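Local coordinates for flagellar hook protein FlgE (Caulobacter crescentus CB15, PDB 5AY6) that forms the flagellar hook, the curved tube thought to act as a universal joint passing motor torque to the filament, seen here as its 32 kDa fragment, at residues L68-I71 with V76-A79; T110-N115 with V121-L126. All blocks are in the same frame, centred on the assembly; numbering follows the deposited sequence.

Contact 1: L68-I71 with V76-A79; sequences LVDI and VIVA
The backbone carbonyl of I71 is the focus of this contact, for it faces two successive residues of 76-79 at once. V78 N reaches I71 O at 2.9 Å, nearly in line with the C=O bond, whereas A79 N gives the same oxygen only a weak bond of 3.4 Å. In return, I71 N donates to A79 O over 2.8 Å in an almost straight bond (170° at the hydrogen), its nitrogen lying a little off the carbonyl plane. The CA-H of I77 adds a further, softer approach to I71 O.

Side chains pack along this core of backbone bonds. I71 and A79 share one face of the sheet, where the methyl of A79 lies 4.1 Å from I71 CB and equally near CG1. I71 CG2, anti to the backbone N of its own residue because chi1 is -47°, reaches V78 CG2 at 4.2 Å, while I71 CD1 leads away from the strand pair. V78 CG2 also presses on I71 O at 3.5 Å. On the other face the aliphatic end of I77 crosses D70 at a slant, its CD1 4.0 Å from D70 OD1.

Farther out, the hydroxyl of T80 lies within hydrogen-bonding reach of both D70 OD1 and V69 O, which must share its single proton, and so links the two strands just beyond A79. Y48 of strand 45-53 covers both I71 and V78, and I97 of strand 92-99 packs on V69 and A79. The short segments run at 111° to each other, consistent with a sharp local bend where V78, with helical backbone angles, inserts the extra residue: a classic beta bulge in the hairpin 64-73/76-86 of a five-stranded antiparallel sheet.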
loop_
_atom_site.group_PDB
_atom_site.type_symbol
_atom_site.label_atom_id
_atom_site.label_comp_id
_atom_site.label_asym_id
_atom_site.label_seq_id
_atom_site.Cartn_x
_atom_site.Cartn_y
_atom_site.Cartn_z
ATOM N N LEU A 68 2.940 -7.536 7.096
ATOM C CA LEU A 68 2.034 -7.743 8.222
ATOM C C LEU A 68 1.593 -9.200 8.235
ATOM O O LEU A 68 1.463 -9.816 7.176
ATOM C CB LEU A 68 0.813 -6.825 8.133
ATOM C CG LEU A 68 1.076 -5.322 8.038
ATOM C CD1 LEU A 68 -0.236 -4.548 8.069
ATOM C CD2 LEU A 68 1.993 -4.877 9.169
ATOM N N VAL A 69 1.365 -9.747 9.427
ATOM C CA VAL A 69 0.921 -11.131 9.561
ATOM C C VAL A 69 -0.258 -11.266 10.518
ATOM O O VAL A 69 -0.229 -10.734 11.631
ATOM C CB VAL A 69 2.056 -12.047 10.070
ATOM C CG1 VAL A 69 1.545 -13.469 10.271
ATOM C CG2 VAL A 69 3.234 -12.035 9.115
ATOM N N ASP A 70 -1.293 -11.980 10.078
ATOM C CA ASP A 70 -2.391 -12.381 10.956
ATOM C C ASP A 70 -2.444 -13.900 11.056
ATOM O O ASP A 70 -2.361 -14.598 10.042
ATOM C CB ASP A 70 -3.738 -11.859 10.448
ATOM C CG ASP A 70 -3.860 -10.350 10.542
ATOM O OD1 ASP A 70 -3.542 -9.787 11.614
ATOM O OD2 ASP A 70 -4.279 -9.734 9.542
ATOM N N ILE A 71 -2.575 -14.412 12.276
ATOM C CA ILE A 71 -2.810 -15.840 12.478
ATOM C C ILE A 71 -4.253 -16.040 12.925
ATOM O O ILE A 71 -4.682 -15.482 13.940
ATOM C CB ILE A 71 -1.862 -16.449 13.520
ATOM C CG1 ILE A 71 -0.420 -16.006 13.264
ATOM C CG2 ILE A 71 -1.975 -17.969 13.504
ATOM C CD1 ILE A 71 0.124 -16.460 11.936
ATOM N N VAL A 76 -11.014 -16.287 13.455
ATOM C CA VAL A 76 -10.719 -15.347 14.535
ATOM C C VAL A 76 -9.212 -15.142 14.692
ATOM O O VAL A 76 -8.452 -16.103 14.786
ATOM C CB VAL A 76 -11.315 -15.824 15.875
ATOM C CG1 VAL A 76 -10.808 -14.966 17.029
ATOM C CG2 VAL A 76 -12.838 -15.800 15.812
ATOM N N ILE A 77 -8.783 -13.885 14.714
ATOM C CA ILE A 77 -7.365 -13.575 14.867
ATOM C C ILE A 77 -6.897 -13.896 16.283
ATOM O O ILE A 77 -7.373 -13.302 17.249
ATOM C CB ILE A 77 -7.079 -12.096 14.540
ATOM C CG1 ILE A 77 -7.462 -11.796 13.089
ATOM C CG2 ILE A 77 -5.621 -11.754 14.802
ATOM C CD1 ILE A 77 -7.365 -10.333 12.719
ATOM N N VAL A 78 -5.981 -14.851 16.412
ATOM C CA VAL A 78 -5.438 -15.192 17.724
ATOM C C VAL A 78 -4.066 -14.555 17.946
ATOM O O VAL A 78 -3.617 -14.423 19.080
ATOM C CB VAL A 78 -5.321 -16.719 17.918
ATOM C CG1 VAL A 78 -6.679 -17.378 17.749
ATOM C CG2 VAL A 78 -4.318 -17.311 16.949
ATOM N N ALA A 79 -3.407 -14.163 16.857
ATOM C CA ALA A 79 -2.081 -13.557 16.938
ATOM C C ALA A 79 -1.814 -12.692 15.714
ATOM O O ALA A 79 -2.287 -12.990 14.617
ATOM C CB ALA A 79 -1.009 -14.627 17.076
#

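Contact 2: T110-N115 with V121-L126; sequences TTTRIN and VNLADL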
loop_
_atom_site.group_PDB
_atom_site.type_symbol
_atom_site.label_atom_id
_atom_site.label_comp_id
_atom_site.label_asym_id
_atom_site.label_seq_id
_atom_site.Cartn_x
_atom_site.Cartn_y
_atom_site.Cartn_z
ATOM N N THR A 110 11.399 -17.317 17.244
ATOM C CA THR A 110 11.018 -18.716 17.058
ATOM C C THR A 110 9.539 -19.014 17.324
ATOM O O THR A 110 9.003 -19.999 16.812
ATOM C CB THR A 110 11.863 -19.638 17.958
ATOM O OG1 THR A 110 11.807 -19.168 19.310
ATOM C CG2 THR A 110 13.315 -19.655 17.492
ATOM N N THR A 111 8.885 -18.181 18.129
ATOM C CA THR A 111 7.494 -18.431 18.508
ATOM C C THR A 111 6.597 -17.196 18.448
ATOM O O THR A 111 7.066 -16.070 18.257
ATOM C CB THR A 111 7.389 -18.994 19.949
ATOM O OG1 THR A 111 7.815 -17.999 20.893
ATOM C CG2 THR A 111 8.227 -20.254 20.114
ATOM N N THR A 112 5.296 -17.431 18.597
ATOM C CA THR A 112 4.361 -16.380 18.979
ATOM C C THR A 112 3.461 -16.906 20.084
ATOM O O THR A 112 3.133 -18.096 20.112
ATOM C CB THR A 112 3.484 -15.889 17.806
ATOM O OG1 THR A 112 2.637 -14.826 18.261
ATOM C CG2 THR A 112 2.608 -17.015 17.264
ATOM N N ARG A 113 3.074 -16.031 21.004
ATOM C CA ARG A 113 2.039 -16.386 21.970
ATOM C C ARG A 113 0.710 -16.474 21.230
ATOM O O ARG A 113 0.510 -15.774 20.235
ATOM C CB ARG A 113 1.961 -15.359 23.106
ATOM C CG ARG A 113 3.204 -15.311 23.986
ATOM C CD ARG A 113 3.002 -14.435 25.224
ATOM N NE ARG A 113 2.994 -13.005 24.916
ATOM C CZ ARG A 113 2.930 -12.043 25.833
ATOM N NH1 ARG A 113 2.871 -12.358 27.120
ATOM N NH2 ARG A 113 2.929 -10.766 25.469
ATOM N N ILE A 114 -0.189 -17.338 21.697
ATOM C CA ILE A 114 -1.524 -17.420 21.109
ATOM C C ILE A 114 -2.609 -17.083 22.133
ATOM O O ILE A 114 -3.791 -17.019 21.795
ATOM C CB ILE A 114 -1.805 -18.814 20.507
ATOM C CG1 ILE A 114 -1.711 -19.896 21.585
ATOM C CG2 ILE A 114 -0.843 -19.101 19.361
ATOM C CD1 ILE A 114 -1.989 -21.297 21.071
ATOM N N ASN A 115 -2.205 -16.874 23.382
ATOM C CA ASN A 115 -3.113 -16.360 24.405
ATOM C C ASN A 115 -2.343 -15.633 25.509
ATOM O O ASN A 115 -1.116 -15.725 25.580
ATOM C CB ASN A 115 -3.976 -17.488 24.996
ATOM C CG ASN A 115 -3.156 -18.592 25.639
ATOM O OD1 ASN A 115 -2.188 -18.336 26.353
ATOM N ND2 ASN A 115 -3.556 -19.839 25.398
ATOM N N VAL A 121 3.030 -21.133 19.828
ATOM C CA VAL A 121 3.248 -22.056 18.722
ATOM C C VAL A 121 4.543 -21.668 18.024
ATOM O O VAL A 121 5.019 -20.535 18.161
ATOM C CB VAL A 121 2.079 -22.060 17.705
ATOM C CG1 VAL A 121 0.779 -22.484 18.379
ATOM C CG2 VAL A 121 1.929 -20.691 17.059
ATOM N N ASN A 122 5.120 -22.609 17.286
ATOM C CA ASN A 122 6.354 -22.339 16.563
ATOM C C ASN A 122 6.095 -21.636 15.236
ATOM O O ASN A 122 5.258 -22.076 14.444
ATOM C CB ASN A 122 7.125 -23.641 16.333
ATOM C CG ASN A 122 7.599 -24.269 17.630
ATOM O OD1 ASN A 122 7.809 -23.574 18.627
ATOM N ND2 ASN A 122 7.765 -25.585 17.626
ATOM N N LEU A 123 6.821 -20.543 15.000
ATOM C CA LEU A 123 6.719 -19.802 13.746
ATOM C C LEU A 123 6.981 -20.701 12.537
ATOM O O LEU A 123 6.395 -20.504 11.470
ATOM C CB LEU A 123 7.699 -18.622 13.728
ATOM C CG LEU A 123 7.530 -17.519 14.775
ATOM C CD1 LEU A 123 8.532 -16.404 14.517
ATOM C CD2 LEU A 123 6.110 -16.969 14.776
ATOM N N ALA A 124 7.858 -21.687 12.710
ATOM C CA ALA A 124 8.182 -22.624 11.637
ATOM C C ALA A 124 6.967 -23.469 11.241
ATOM O O ALA A 124 6.797 -23.818 10.072
ATOM C CB ALA A 124 9.339 -23.521 12.051
ATOM N N ASP A 125 6.124 -23.798 12.213
ATOM C CA ASP A 125 4.915 -24.566 11.929
ATOM C C ASP A 125 3.867 -23.700 11.231
ATOM O O ASP A 125 2.909 -24.213 10.647
ATOM C CB ASP A 125 4.341 -25.165 13.215
ATOM C CG ASP A 125 5.197 -26.292 13.765
ATOM O OD1 ASP A 125 5.718 -27.085 12.954
ATOM O OD2 ASP A 125 5.350 -26.383 15.002
ATOM N N LEU A 126 4.061 -22.385 11.291
ATOM C CA LEU A 126 3.173 -21.444 10.620
ATOM C C LEU A 126 3.718 -21.045 9.252
ATOM O O LEU A 126 3.049 -20.345 8.496
ATOM C CB LEU A 126 2.960 -20.196 11.478
ATOM C CG LEU A 126 2.344 -20.425 12.861
ATOM C CD1 LEU A 126 2.199 -19.100 13.595
ATOM C CD2 LEU A 126 1.000 -21.125 12.744
HETATM O O HOH W 1 9.680 -21.826 14.859
#
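V121 is clasped through its backbone by T112, T112 N donating to V121 O and V121 N to T112 O, both over 3.1 Å. The two side chains rise on the same face of the sheet, lying alongside each other with V121 CG2 3.7 Å from T112 CG2. V121 CG1 points to I114, whose side chain crosses it at about a right angle and meets it through CG2 at 3.9 Å; Y48 of strand 45-53 covers both residues. V121 O also faces T111, with the CA-H and CB of that threonine close against it.

N122 opposes T111 as a non-hydrogen-bonded pair, and its OD1 comes to 3.7 Å from T111 CG2, the methyl that chi1 of 66° sets beside its own backbone N. These two bridges make up the short antiparallel hairpin 111-113/120-122, a two-stranded sheet of its own in the FlgE third-domain family region.

At L123 the chain turns into helical backbone angles. Its N-H bonds to T110 O at 2.9 Å, entering from above the carbonyl plane, and the same oxygen accepts a bond from a water. The leucine side chain folds back over two successive peptides, CG 3.5 Å from T110 O over T110-T111 and CD2 against T111 C and O of T111-T112, while L92 of strand 92-99 packs on it as well. A serine here would probably keep the backbone bond but strip these peptides and L92 of their apolar cover, opening a gap beside T112. A124 N donates to that water at 2.8 Å, extending the link from T110 into the turn. L126 N then bonds back to L123 O, and L126 CD1 touches T112 CG2 lightly at 4.2 Å, with Y48 against the leucine.

Overall arrangement
Contact 1 closes before contact 2 opens along the chain, and their centres lie 11 Å apart on one side of the molecule, within the FlgE third-domain family region. Contact 1 belongs to the five-stranded antiparallel sheet, contact 2 to a separate two-stranded hairpin that follows strand 92-99. The two meet directly: I71 CD1 and L126 CD1 are 3.7 Å apart, and A79 CB lies 3.7 Å from R113 O. Y48 of strand 45-53 touches residues of both, and a salt bridge from R113 to D98 fastens the hairpin to the edge strand. The small hairpin thus packs against the I71/A79 face of the larger sheet, by apolar contact at L126 and through oxygens of T112 and R113.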